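Local coordinates for protein glycerate kinase, putative (Thermotoga maritima, PDB 2B8N) that catalyses the ATP-dependent, magnesium-requiring phosphorylation of D-glycerate to 2-phosphoglycerate, a step in the degradation of serine by way of 3-hydroxypyruvate, at residues L47-V52 with K193-V198; K66-V71 with L130-G135; L203-D208 with N262-C267; R297-I302 with Q339-S344; S379-L384 with E389-Y394. All blocks are in the same frame, centred on the assembly; numbering follows the deposited sequence.

Contact 1: L47-V52 with K193-V198; sequences LNLDRV and KVVALV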
# COMPACT_ATOMS: atom_id res chain seq x y z
N LEU A 47 16.07 17.43 2.50
CA LEU A 47 15.21 18.28 3.34
C LEU A 47 15.94 19.04 4.48
O LEU A 47 15.37 19.96 5.05
CB LEU A 47 14.02 17.45 3.86
CG LEU A 47 13.24 16.66 2.78
CD1 LEU A 47 12.11 15.87 3.38
CD2 LEU A 47 12.69 17.56 1.69
N ASN A 48 17.19 18.68 4.79
CA ASN A 48 18.00 19.37 5.80
C ASN A 48 17.30 19.57 7.16
O ASN A 48 17.13 20.71 7.65
CB ASN A 48 18.53 20.69 5.25
CG ASN A 48 19.52 20.50 4.13
OD1 ASN A 48 20.02 19.40 3.88
ND2 ASN A 48 19.83 21.58 3.44
N LEU A 49 16.91 18.47 7.78
CA LEU A 49 16.15 18.55 9.01
C LEU A 49 17.07 18.66 10.23
O LEU A 49 18.19 18.16 10.22
CB LEU A 49 15.20 17.35 9.13
CG LEU A 49 14.14 17.22 8.03
CD1 LEU A 49 13.10 16.15 8.41
CD2 LEU A 49 13.46 18.57 7.72
N ASP A 50 16.56 19.34 11.26
CA ASP A 50 17.27 19.56 12.51
C ASP A 50 16.31 19.49 13.69
O ASP A 50 15.09 19.71 13.52
CB ASP A 50 17.92 20.94 12.48
CG ASP A 50 19.13 20.99 11.58
OD1 ASP A 50 20.07 20.20 11.82
OD2 ASP A 50 19.15 21.83 10.64
N ARG A 51 16.86 19.21 14.88
CA ARG A 51 16.06 19.19 16.12
C ARG A 51 14.86 18.24 15.99
O ARG A 51 13.73 18.65 16.25
CB ARG A 51 15.53 20.59 16.43
CG ARG A 51 16.56 21.64 16.65
CD ARG A 51 15.89 22.94 17.03
NE ARG A 51 16.50 23.47 18.24
CZ ARG A 51 15.96 23.47 19.46
NH1 ARG A 51 14.74 23.00 19.68
NH2 ARG A 51 16.65 23.97 20.47
N VAL A 52 15.13 17.00 15.58
CA VAL A 52 14.12 16.06 15.10
C VAL A 52 13.65 15.11 16.22
O VAL A 52 14.46 14.56 16.97
CB VAL A 52 14.66 15.24 13.83
CG1 VAL A 52 13.66 14.23 13.33
CG2 VAL A 52 15.08 16.18 12.68
N LYS A 193 6.81 21.81 13.80
CA LYS A 193 6.55 21.46 12.38
C LYS A 193 6.41 19.95 12.20
O LYS A 193 7.05 19.17 12.88
CB LYS A 193 7.70 21.95 11.47
CG LYS A 193 7.25 22.17 10.02
CD LYS A 193 8.37 22.20 8.94
CE LYS A 193 7.75 21.69 7.55
NZ LYS A 193 8.61 21.64 6.27
N VAL A 194 5.55 19.54 11.27
CA VAL A 194 5.48 18.13 10.87
C VAL A 194 6.02 17.99 9.46
O VAL A 194 5.51 18.64 8.53
CB VAL A 194 4.05 17.58 10.90
CG1 VAL A 194 3.99 16.20 10.25
CG2 VAL A 194 3.50 17.53 12.36
N VAL A 195 7.07 17.17 9.31
CA VAL A 195 7.55 16.77 7.97
C VAL A 195 7.33 15.27 7.79
O VAL A 195 8.05 14.45 8.38
CB VAL A 195 9.05 17.09 7.69
CG1 VAL A 195 9.36 16.87 6.22
CG2 VAL A 195 9.41 18.50 8.05
N ALA A 196 6.35 14.91 6.97
CA ALA A 196 5.98 13.51 6.81
C ALA A 196 6.56 12.89 5.54
O ALA A 196 6.54 13.48 4.44
CB ALA A 196 4.46 13.37 6.79
N LEU A 197 7.12 11.69 5.72
CA LEU A 197 7.48 10.84 4.60
C LEU A 197 6.51 9.65 4.59
O LEU A 197 6.41 8.86 5.57
CB LEU A 197 8.91 10.35 4.72
CG LEU A 197 10.04 11.39 4.81
CD1 LEU A 197 11.36 10.70 4.45
CD2 LEU A 197 9.84 12.64 3.94
N VAL A 198 5.82 9.52 3.46
CA VAL A 198 4.75 8.56 3.31
C VAL A 198 5.10 7.51 2.26
O VAL A 198 5.54 7.81 1.14
CB VAL A 198 3.45 9.28 2.92
CG1 VAL A 198 2.31 8.28 2.81
CG2 VAL A 198 3.12 10.33 3.94

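Contact 2: K66-V71 with L130-G135; sequences KAAYEV and LFLLSG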
# COMPACT_ATOMS: atom_id res chain seq x y z
N LYS A 66 15.23 3.11 10.93
CA LYS A 66 16.65 2.80 10.81
C LYS A 66 17.35 3.63 9.72
O LYS A 66 18.48 4.08 9.93
CB LYS A 66 16.86 1.33 10.51
CG LYS A 66 18.33 0.96 10.31
CD LYS A 66 18.53 -0.53 10.24
CE LYS A 66 19.94 -0.87 9.77
NZ LYS A 66 20.13 -0.49 8.35
N ALA A 67 16.71 3.79 8.56
CA ALA A 67 17.31 4.57 7.47
C ALA A 67 17.43 6.07 7.78
O ALA A 67 18.40 6.71 7.42
CB ALA A 67 16.54 4.34 6.16
N ALA A 68 16.44 6.63 8.48
CA ALA A 68 16.47 8.02 8.94
C ALA A 68 17.56 8.27 9.98
O ALA A 68 18.21 9.31 9.97
CB ALA A 68 15.12 8.38 9.53
N TYR A 69 17.74 7.32 10.88
CA TYR A 69 18.79 7.41 11.87
C TYR A 69 20.15 7.54 11.19
O TYR A 69 20.98 8.39 11.55
CB TYR A 69 18.77 6.18 12.76
CG TYR A 69 19.81 6.20 13.83
CD1 TYR A 69 19.87 7.24 14.74
CD2 TYR A 69 20.74 5.18 13.93
CE1 TYR A 69 20.83 7.26 15.73
CE2 TYR A 69 21.69 5.19 14.91
CZ TYR A 69 21.74 6.23 15.80
OH TYR A 69 22.69 6.22 16.77
N GLU A 70 20.35 6.69 10.18
CA GLU A 70 21.61 6.67 9.42
C GLU A 70 21.83 7.98 8.66
O GLU A 70 22.97 8.42 8.54
CB GLU A 70 21.67 5.47 8.48
CG GLU A 70 21.78 4.14 9.21
CD GLU A 70 21.71 2.93 8.30
OE1 GLU A 70 21.65 3.10 7.06
OE2 GLU A 70 21.70 1.80 8.84
N VAL A 71 20.77 8.57 8.13
CA VAL A 71 20.88 9.90 7.53
C VAL A 71 21.19 11.00 8.60
O VAL A 71 22.07 11.82 8.38
CB VAL A 71 19.61 10.31 6.72
CG1 VAL A 71 19.70 11.78 6.29
CG2 VAL A 71 19.42 9.39 5.49
N LEU A 130 9.58 14.27 12.51
CA LEU A 130 9.80 13.51 11.30
C LEU A 130 8.85 12.32 11.32
O LEU A 130 9.10 11.33 12.02
CB LEU A 130 11.28 13.07 11.23
CG LEU A 130 11.59 12.05 10.12
CD1 LEU A 130 11.16 12.61 8.74
CD2 LEU A 130 13.08 11.61 10.14
N PHE A 131 7.75 12.43 10.57
CA PHE A 131 6.67 11.46 10.62
C PHE A 131 6.81 10.45 9.50
O PHE A 131 6.51 10.75 8.35
CB PHE A 131 5.34 12.20 10.56
CG PHE A 131 4.13 11.35 10.90
CD1 PHE A 131 4.18 10.39 11.90
CD2 PHE A 131 2.94 11.53 10.22
CE1 PHE A 131 3.06 9.61 12.21
CE2 PHE A 131 1.82 10.76 10.52
CZ PHE A 131 1.88 9.80 11.51
N LEU A 132 7.30 9.26 9.84
CA LEU A 132 7.58 8.20 8.85
C LEU A 132 6.40 7.24 8.80
O LEU A 132 6.15 6.47 9.76
CB LEU A 132 8.87 7.44 9.23
CG LEU A 132 10.13 8.29 9.36
CD1 LEU A 132 11.25 7.52 10.04
CD2 LEU A 132 10.58 8.82 8.02
N LEU A 133 5.64 7.30 7.71
CA LEU A 133 4.36 6.62 7.65
C LEU A 133 4.28 5.59 6.53
O LEU A 133 4.66 5.86 5.40
CB LEU A 133 3.24 7.66 7.52
CG LEU A 133 1.77 7.23 7.66
CD1 LEU A 133 1.44 6.58 9.00
CD2 LEU A 133 0.90 8.46 7.43
N SER A 134 3.77 4.40 6.89
CA SER A 134 3.44 3.32 5.94
C SER A 134 2.10 2.69 6.30
O SER A 134 1.45 3.15 7.23
CB SER A 134 4.57 2.26 5.91
OG SER A 134 5.07 1.99 7.20
N GLY A 135 1.70 1.64 5.58
CA GLY A 135 0.41 0.93 5.79
C GLY A 135 0.09 0.46 7.20
O GLY A 135 0.99 0.18 7.99

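Contact 3: L203-D208 with N262-C267; sequences LGDRLD and NVQKVC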
# COMPACT_ATOMS: atom_id res chain seq x y z
N LEU A 203 -4.37 3.47 -3.37
CA LEU A 203 -4.40 3.84 -4.79
C LEU A 203 -4.81 5.30 -4.95
O LEU A 203 -5.85 5.73 -4.44
CB LEU A 203 -5.36 2.93 -5.54
CG LEU A 203 -5.22 2.90 -7.05
CD1 LEU A 203 -3.90 2.26 -7.43
CD2 LEU A 203 -6.39 2.16 -7.68
N GLY A 204 -3.98 6.08 -5.63
CA GLY A 204 -4.26 7.50 -5.78
C GLY A 204 -3.73 8.31 -4.62
O GLY A 204 -3.97 9.51 -4.53
N ASP A 205 -3.01 7.64 -3.73
CA ASP A 205 -2.24 8.29 -2.67
C ASP A 205 -3.04 9.39 -1.99
O ASP A 205 -2.57 10.50 -1.82
CB ASP A 205 -0.88 8.85 -3.18
CG ASP A 205 -0.12 7.88 -4.11
OD1 ASP A 205 0.00 6.66 -3.82
OD2 ASP A 205 0.40 8.38 -5.15
N ARG A 206 -4.25 9.06 -1.56
CA ARG A 206 -5.15 10.04 -0.98
C ARG A 206 -4.76 10.24 0.48
O ARG A 206 -4.97 9.36 1.31
CB ARG A 206 -6.57 9.50 -1.05
CG ARG A 206 -7.23 9.55 -2.42
CD ARG A 206 -8.18 10.75 -2.48
NE ARG A 206 -9.34 10.57 -1.61
CZ ARG A 206 -10.41 11.36 -1.60
NH1 ARG A 206 -10.49 12.40 -2.43
NH2 ARG A 206 -11.42 11.09 -0.77
N LEU A 207 -4.20 11.41 0.80
CA LEU A 207 -3.67 11.67 2.14
C LEU A 207 -4.75 11.87 3.20
O LEU A 207 -4.47 11.84 4.38
CB LEU A 207 -2.72 12.87 2.11
CG LEU A 207 -1.50 12.72 1.19
CD1 LEU A 207 -0.93 14.09 0.84
CD2 LEU A 207 -0.45 11.84 1.84
N ASP A 208 -5.99 12.09 2.77
CA ASP A 208 -7.11 12.24 3.69
C ASP A 208 -7.63 10.88 4.14
O ASP A 208 -8.43 10.81 5.05
CB ASP A 208 -8.25 12.99 3.01
CG ASP A 208 -8.72 12.33 1.72
OD1 ASP A 208 -7.91 11.64 1.07
OD2 ASP A 208 -9.88 12.52 1.34
N ASN A 262 5.30 5.00 -3.90
CA ASN A 262 3.93 4.73 -4.37
C ASN A 262 4.02 3.96 -5.67
O ASN A 262 5.10 3.74 -6.18
CB ASN A 262 3.19 6.04 -4.60
CG ASN A 262 3.85 6.89 -5.64
OD1 ASN A 262 4.77 6.44 -6.35
ND2 ASN A 262 3.39 8.13 -5.77
N VAL A 263 2.90 3.57 -6.24
CA VAL A 263 2.95 2.74 -7.46
C VAL A 263 3.57 3.48 -8.69
O VAL A 263 4.16 2.86 -9.59
CB VAL A 263 1.55 2.14 -7.77
CG1 VAL A 263 0.64 3.18 -8.37
CG2 VAL A 263 1.67 0.91 -8.65
N GLN A 264 3.49 4.80 -8.70
CA GLN A 264 4.10 5.57 -9.78
C GLN A 264 5.62 5.43 -9.79
O GLN A 264 6.21 5.22 -10.86
CB GLN A 264 3.75 7.05 -9.68
CG GLN A 264 2.29 7.38 -9.82
CD GLN A 264 2.09 8.88 -9.92
OE1 GLN A 264 2.98 9.60 -10.38
NE2 GLN A 264 0.94 9.37 -9.46
N LYS A 265 6.25 5.51 -8.61
CA LYS A 265 7.71 5.42 -8.53
C LYS A 265 8.18 4.08 -9.09
O LYS A 265 9.20 4.01 -9.77
CB LYS A 265 8.20 5.64 -7.09
CG LYS A 265 9.72 5.74 -6.92
N VAL A 266 7.39 3.04 -8.83
CA VAL A 266 7.74 1.68 -9.20
C VAL A 266 7.57 1.48 -10.68
O VAL A 266 8.35 0.79 -11.30
CB VAL A 266 6.89 0.68 -8.40
CG1 VAL A 266 7.13 -0.72 -8.86
CG2 VAL A 266 7.27 0.78 -6.95
N CYS A 267 6.55 2.10 -11.25
CA CYS A 267 6.38 2.06 -12.70
C CYS A 267 7.45 2.83 -13.43
O CYS A 267 7.89 2.40 -14.50
CB CYS A 267 5.03 2.63 -13.06
SG CYS A 267 3.80 1.41 -12.76

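Contact 4: R297-I302 with Q339-S344; sequences RFIASI and QELALS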
# COMPACT_ATOMS: atom_id res chain seq x y z
N ARG A 297 -6.79 -9.93 -19.85
CA ARG A 297 -7.20 -9.98 -21.25
C ARG A 297 -6.96 -8.66 -22.00
O ARG A 297 -6.58 -8.68 -23.16
CB ARG A 297 -8.67 -10.36 -21.37
CG ARG A 297 -8.95 -11.78 -20.98
CD ARG A 297 -10.24 -12.32 -21.60
NE ARG A 297 -10.02 -12.81 -22.97
CZ ARG A 297 -9.39 -13.95 -23.29
NH1 ARG A 297 -8.86 -14.75 -22.37
NH2 ARG A 297 -9.26 -14.28 -24.57
N PHE A 298 -7.20 -7.55 -21.33
CA PHE A 298 -7.00 -6.23 -21.93
C PHE A 298 -5.52 -6.06 -22.25
O PHE A 298 -5.13 -5.70 -23.37
CB PHE A 298 -7.48 -5.10 -21.00
CG PHE A 298 -7.83 -3.81 -21.71
CD1 PHE A 298 -6.90 -3.13 -22.47
CD2 PHE A 298 -9.10 -3.27 -21.61
CE1 PHE A 298 -7.24 -1.95 -23.12
CE2 PHE A 298 -9.43 -2.06 -22.25
CZ PHE A 298 -8.50 -1.41 -23.00
N ILE A 299 -4.68 -6.35 -21.26
CA ILE A 299 -3.24 -6.25 -21.42
C ILE A 299 -2.75 -7.22 -22.51
O ILE A 299 -1.99 -6.84 -23.39
CB ILE A 299 -2.57 -6.52 -20.09
CG1 ILE A 299 -2.92 -5.39 -19.09
CG2 ILE A 299 -1.05 -6.72 -20.27
CD1 ILE A 299 -2.64 -5.77 -17.66
N ALA A 300 -3.23 -8.46 -22.47
CA ALA A 300 -2.99 -9.40 -23.56
C ALA A 300 -3.34 -8.79 -24.94
O ALA A 300 -2.58 -8.93 -25.87
CB ALA A 300 -3.75 -10.67 -23.32
N SER A 301 -4.48 -8.10 -25.05
CA SER A 301 -4.90 -7.51 -26.33
C SER A 301 -3.94 -6.45 -26.79
O SER A 301 -3.72 -6.31 -27.99
CB SER A 301 -6.29 -6.89 -26.25
OG SER A 301 -7.27 -7.82 -25.86
N ILE A 302 -3.40 -5.68 -25.83
CA ILE A 302 -2.37 -4.67 -26.15
C ILE A 302 -1.07 -5.35 -26.62
O ILE A 302 -0.49 -4.95 -27.62
CB ILE A 302 -2.08 -3.71 -24.99
CG1 ILE A 302 -3.35 -2.98 -24.54
CG2 ILE A 302 -1.04 -2.65 -25.38
CD1 ILE A 302 -3.17 -2.18 -23.23
N GLN A 339 -2.21 -13.19 -9.52
CA GLN A 339 -2.10 -14.54 -10.09
C GLN A 339 -3.25 -14.81 -11.08
O GLN A 339 -3.05 -15.52 -12.09
CB GLN A 339 -2.04 -15.60 -8.99
CG GLN A 339 -0.74 -15.60 -8.22
CD GLN A 339 -0.84 -16.29 -6.89
OE1 GLN A 339 -1.26 -17.43 -6.81
NE2 GLN A 339 -0.46 -15.61 -5.83
N GLU A 340 -4.42 -14.22 -10.82
CA GLU A 340 -5.55 -14.32 -11.77
C GLU A 340 -5.30 -13.51 -13.03
O GLU A 340 -5.63 -13.96 -14.12
CB GLU A 340 -6.87 -13.89 -11.14
CG GLU A 340 -7.43 -14.96 -10.26
CD GLU A 340 -8.91 -14.89 -10.11
OE1 GLU A 340 -9.56 -14.04 -10.77
OE2 GLU A 340 -9.40 -15.72 -9.31
N LEU A 341 -4.73 -12.33 -12.86
CA LEU A 341 -4.39 -11.47 -13.99
C LEU A 341 -3.41 -12.22 -14.93
O LEU A 341 -3.62 -12.25 -16.14
CB LEU A 341 -3.82 -10.15 -13.49
CG LEU A 341 -3.62 -9.00 -14.48
CD1 LEU A 341 -3.61 -7.66 -13.77
CD2 LEU A 341 -2.34 -9.17 -15.31
N ALA A 342 -2.38 -12.85 -14.35
CA ALA A 342 -1.40 -13.64 -15.14
C ALA A 342 -2.02 -14.87 -15.79
O ALA A 342 -1.82 -15.10 -16.97
CB ALA A 342 -0.25 -14.05 -14.25
N LEU A 343 -2.78 -15.66 -15.02
CA LEU A 343 -3.49 -16.84 -15.58
C LEU A 343 -4.48 -16.54 -16.72
O LEU A 343 -4.63 -17.32 -17.66
CB LEU A 343 -4.26 -17.58 -14.49
CG LEU A 343 -5.02 -18.82 -14.99
CD1 LEU A 343 -4.10 -19.80 -15.70
CD2 LEU A 343 -5.68 -19.53 -13.85
N SER A 344 -5.22 -15.44 -16.60
CA SER A 344 -6.15 -15.02 -17.63
C SER A 344 -5.39 -14.62 -18.90
O SER A 344 -5.77 -15.01 -20.01
CB SER A 344 -7.00 -13.85 -17.15
OG SER A 344 -7.85 -13.35 -18.15

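Contact 5: S379-L384 with E389-Y394; sequences STAKTL and EDPYQY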
# COMPACT_ATOMS: atom_id res chain seq x y z
N SER A 379 3.21 -20.39 -24.12
CA SER A 379 3.21 -21.85 -23.91
C SER A 379 2.54 -22.29 -22.61
O SER A 379 2.13 -23.43 -22.49
CB SER A 379 4.65 -22.37 -23.90
OG SER A 379 5.33 -21.88 -22.76
N THR A 380 2.47 -21.40 -21.63
CA THR A 380 1.90 -21.69 -20.31
C THR A 380 0.58 -22.49 -20.33
O THR A 380 0.45 -23.53 -19.65
CB THR A 380 1.69 -20.36 -19.51
OG1 THR A 380 2.93 -19.65 -19.39
CG2 THR A 380 1.11 -20.62 -18.10
N ALA A 381 -0.40 -22.00 -21.10
CA ALA A 381 -1.71 -22.66 -21.20
C ALA A 381 -1.63 -24.07 -21.82
O ALA A 381 -2.31 -24.99 -21.37
CB ALA A 381 -2.68 -21.79 -21.99
N LYS A 382 -0.81 -24.23 -22.84
CA LYS A 382 -0.63 -25.55 -23.45
C LYS A 382 0.20 -26.52 -22.57
O LYS A 382 0.04 -27.76 -22.67
CB LYS A 382 -0.16 -25.47 -24.92
CG LYS A 382 0.98 -24.53 -25.23
CD LYS A 382 1.35 -24.57 -26.74
CE LYS A 382 0.50 -23.62 -27.60
NZ LYS A 382 -0.72 -24.27 -28.15
N THR A 383 1.06 -25.98 -21.70
CA THR A 383 1.75 -26.83 -20.72
C THR A 383 0.69 -27.47 -19.82
O THR A 383 0.74 -28.68 -19.54
CB THR A 383 2.77 -26.07 -19.83
OG1 THR A 383 3.77 -25.41 -20.63
CG2 THR A 383 3.46 -27.05 -18.90
N LEU A 384 -0.28 -26.66 -19.39
CA LEU A 384 -1.40 -27.14 -18.59
C LEU A 384 -2.32 -28.13 -19.33
O LEU A 384 -2.69 -29.19 -18.80
CB LEU A 384 -2.22 -25.96 -18.08
CG LEU A 384 -1.58 -25.19 -16.94
CD1 LEU A 384 -2.37 -23.91 -16.67
CD2 LEU A 384 -1.47 -26.03 -15.67
N GLU A 389 -4.92 -30.62 -17.78
CA GLU A 389 -5.59 -29.62 -16.96
C GLU A 389 -6.29 -28.61 -17.87
O GLU A 389 -5.87 -28.39 -18.99
CB GLU A 389 -4.60 -28.91 -16.04
CG GLU A 389 -3.83 -29.80 -15.08
CD GLU A 389 -4.67 -30.29 -13.90
OE1 GLU A 389 -5.90 -30.13 -13.90
OE2 GLU A 389 -4.07 -30.82 -12.95
N ASP A 390 -7.36 -28.01 -17.36
CA ASP A 390 -8.08 -26.93 -18.07
C ASP A 390 -7.90 -25.57 -17.37
O ASP A 390 -8.42 -25.36 -16.27
CB ASP A 390 -9.57 -27.24 -18.19
CG ASP A 390 -10.36 -26.08 -18.79
OD1 ASP A 390 -9.79 -25.31 -19.58
OD2 ASP A 390 -11.56 -25.94 -18.45
N PRO A 391 -7.17 -24.64 -18.01
CA PRO A 391 -6.98 -23.29 -17.47
C PRO A 391 -8.25 -22.51 -17.05
O PRO A 391 -8.22 -21.84 -16.01
CB PRO A 391 -6.27 -22.58 -18.62
CG PRO A 391 -5.50 -23.66 -19.28
CD PRO A 391 -6.43 -24.81 -19.27
N TYR A 392 -9.34 -22.59 -17.83
CA TYR A 392 -10.60 -21.87 -17.49
C TYR A 392 -11.21 -22.37 -16.19
O TYR A 392 -11.79 -21.59 -15.44
CB TYR A 392 -11.67 -22.02 -18.56
CG TYR A 392 -11.31 -21.39 -19.87
CD1 TYR A 392 -11.59 -20.03 -20.11
CD2 TYR A 392 -10.68 -22.13 -20.87
CE1 TYR A 392 -11.25 -19.44 -21.33
CE2 TYR A 392 -10.33 -21.56 -22.09
CZ TYR A 392 -10.62 -20.21 -22.32
OH TYR A 392 -10.26 -19.66 -23.53
N GLN A 393 -11.10 -23.66 -15.93
CA GLN A 393 -11.66 -24.24 -14.72
C GLN A 393 -10.92 -23.75 -13.45
O GLN A 393 -11.55 -23.55 -12.41
CB GLN A 393 -11.68 -25.77 -14.83
CG GLN A 393 -12.89 -26.43 -14.20
CD GLN A 393 -14.21 -25.94 -14.81
OE1 GLN A 393 -15.09 -25.44 -14.10
NE2 GLN A 393 -14.33 -26.07 -16.13
N TYR A 394 -9.60 -23.53 -13.54
CA TYR A 394 -8.83 -23.00 -12.40
C TYR A 394 -9.23 -21.56 -12.13
O TYR A 394 -9.34 -21.14 -10.99
CB TYR A 394 -7.32 -23.10 -12.64
CG TYR A 394 -6.85 -24.50 -12.43
CD1 TYR A 394 -6.70 -25.01 -11.15
CD2 TYR A 394 -6.62 -25.34 -13.49
CE1 TYR A 394 -6.31 -26.30 -10.94
CE2 TYR A 394 -6.23 -26.64 -13.29
CZ TYR A 394 -6.07 -27.12 -12.02
OH TYR A 394 -5.68 -28.42 -11.83

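Contact 1: L47-V52 with K193-V198
Leu47 lays one methyl, CD1, against two side chains of the strand: it stands 4.0 Å from Leu197 CD2 and 4.1 Å from Val195 CG1. Leu47 and Leu197 run past each other in opposite directions, whereas Leu47 meets Val195 at a slant. The second leucine, Leu49, comes in head-on, its CD2 and Val195 CG2 facing tip to tip at 4.1 Å. Val195 therefore serves both leucines, one methyl each. Its chi1 of -170° sets CG1 anti to the backbone N and CG2 anti to the carbonyl carbon, which divides the branch between the two callers.

Further out, strand 255-261 flanks the cluster, with His258 touching both Leu47 and Val195 and Ile260 touching Leu197. Thr128 and Leu132 border it from strand 128-133 on the other flank of strand 193-199. Asn48, with its positive phi, turns the chain out of helix 44-47 between the two leucines. The loop that follows is held near its far end by a salt bridge between Arg51 NH1 and Asp127 OD1, just before Val52 enters the parallel sheet. No hydrogen bond joins the two segments; what passes between them is methyl packing, which is nondirectional.

Contact 2: K66-V71 with L130-G135
Within 66-71, Ala68 is the residue that meets 130-135, and it does so with its only side-chain carbon. Its CB lies 3.9 Å from Leu130 CD2 and 4.0 Å from Leu132 CD1, so a single methyl sits against two leucines that project from the same face of the sheet. The leucines present their ends by different routes: Leu130 has CG anti to the backbone N (chi1 170°), while Leu132 has it anti to the carbonyl carbon (chi1 -57°). Ala68 CA and Leu132 CA are 8.9 Å apart, and the long leucines reaching up from the strand bridge that distance to the short alanine side chain.

The charged interaction runs along the helix rather than across the contact. Lys66 NZ bridges to Glu70 OE2 at 2.8 Å, one turn on, meeting the oxygen on its syn side and 31° out of the carboxylate plane. The other oxygen, Glu70 OE1, pairs with Lys41 NZ of helix 36-41, so the carboxylate probably balances two lysines.

Helix 61-72 forms the crossover of a beta-alpha-beta unit joining the neighbouring parallel strands 52-57 and 76-84. From there Ala68 also touches Leu54, and Leu44 of helix 44-47 packs on both Ala68 and Leu130. Phe131 belongs to the opposite face of strand 128-133, where its ring meets Phe185.

Contact 3: L203-D208 with N262-C267
Asp205 and Asn262 approach with their side chains crossing at about a right angle, yet their flat ends lie almost parallel, carboxylate and amide planes being only 16° apart. The planes are not shared, and the hydrogen bond from Asn262 ND2 to Asp205 OD2, 3.1 Å long, is bent, with an N-H...O angle of 137°. The donor stands above the carboxylate plane, and the acceptor is tilted from the amide plane as well. The other carboxylate oxygen, Asp205 OD1, is held by the hydroxyl of Ser200.

Asn262 sits at the N-cap of helix 263-276, and its OD1 accepts from Lys265 N at 2.9 Å, nearly straight at 162°, a capping bond; with CG between the backbone N and carbonyl carbon, the amide folds back over the helix start. Asp205 thus acts as a second-shell residue, grasping the cap's amide NH2 and helping, with Lys265 N, to set which way the amide faces. An alanine at Asp205 is likely to leave Asn262 ND2 and the Ser200 hydroxyl without the carboxylate that both now meet.

The contact joins the loop after strand 193-199 to the end of edge strand 255-261, where helix 263-276 begins and Val266 packs on Leu423 of the second sheet.

Contact 4: R297-I302 with Q339-S344
Ile299 and Leu341 make the apolar part of this helix-helix contact, Ile299 CD1 meeting Leu341 CD2 at 4.1 Å with the two side chains crossed at about a right angle. Leu341 has CG anti to its own backbone N (chi1 -170°), which carries CD2 across to the isoleucine. The helices come closest at the other end, where the alpha carbons of Arg297 and Ser344 are 6.3 Å apart. There the aliphatic stem of Arg297 lies over the serine, Arg297 CG standing 3.4 Å from Ser344 OG. That buried hydroxyl is satisfied by a hydrogen bond to Arg293 O, on the neighbouring helix.

On the solvent side the grip is looser. The Arg297 chain bends at chi3 (83°), and Arg297 NH1 passes obliquely by Ser344 O at 3.9 Å; the side chain also touches Ile347 and Ala348. Ser301, which takes no part in the contact itself, donates from OG to Arg297 O at 2.9 Å, while Ser301 N reaches the same oxygen from the opposite face of the carbonyl.

Helix 292-309 links the adjacent parallel strands 280-285 and 317-323, a beta-alpha-beta crossover; helix 337-348 packs beside it in this second, mixed-sheet alpha/beta half of the enzyme.

Contact 5: S379-L384 with E389-Y394
A short helix-loop-helix turn at the periphery of the mixed-sheet half is closed here by one backbone hydrogen bond and a small apolar patch. Glu389 N donates to Leu384 O at 2.8 Å, with an N-H...O angle of 151°, tying the last turn of helix 380-386 to the residues that lead into helix 391-396. Leu384 O also lies 3.4 Å from Glu389 CB. Beside this tie, Pro391 slides past Leu384 in the opposite direction, Pro391 CG lying 4.1 Å from Leu384 CD1. Pro391 CG also rests 4.3 Å from Ala381 CB, one turn earlier on the helix.

Asp390 occupies the N-cap of helix 391-396. Its OD1 and OD2 take weak bonds from Tyr392 N and Gln393 N, and Pro391 fills the first helical position, where no amide hydrogen is needed.

Glu389 bends at chi2 (-75°), and its carboxylate swings away from helix 380-386 toward Tyr394. Tyr394 OH donates to Glu389 OE1 at 2.7 Å from above the carboxylate plane, while the carboxylate carbon lies at the ring edge. An alanine in place of Glu389 would probably leave the Tyr394 hydroxyl without this acceptor and the ring less fixed in its setting. Helix 337-348 backs the turn, with Ile347 touching Pro391 and Leu343 touching Tyr394.

Overall arrangement
Contacts 1 and 2 belong to one core: strands 193-199 and 128-133 are neighbours in the parallel sheet, whose strand order is that of Rossmann-like folds, and both contacts are made purely of methyl packing. Contacts 4 and 5 lie on the opposite side of the chain's centre, in the mixed-sheet half, and are joined through helix 337-348, whose Leu343 packs on Tyr394; contact 4 is side-chain packing with no hydrogen bond between its segments, while contact 5 adds a backbone bond to its apolar patch. Contact 3 differs from all of these. Its centre lies about 8 Å from the centre of the chain, at the surface where the two halves meet, and it is polar, joining a carboxylate to a helix-capping amide.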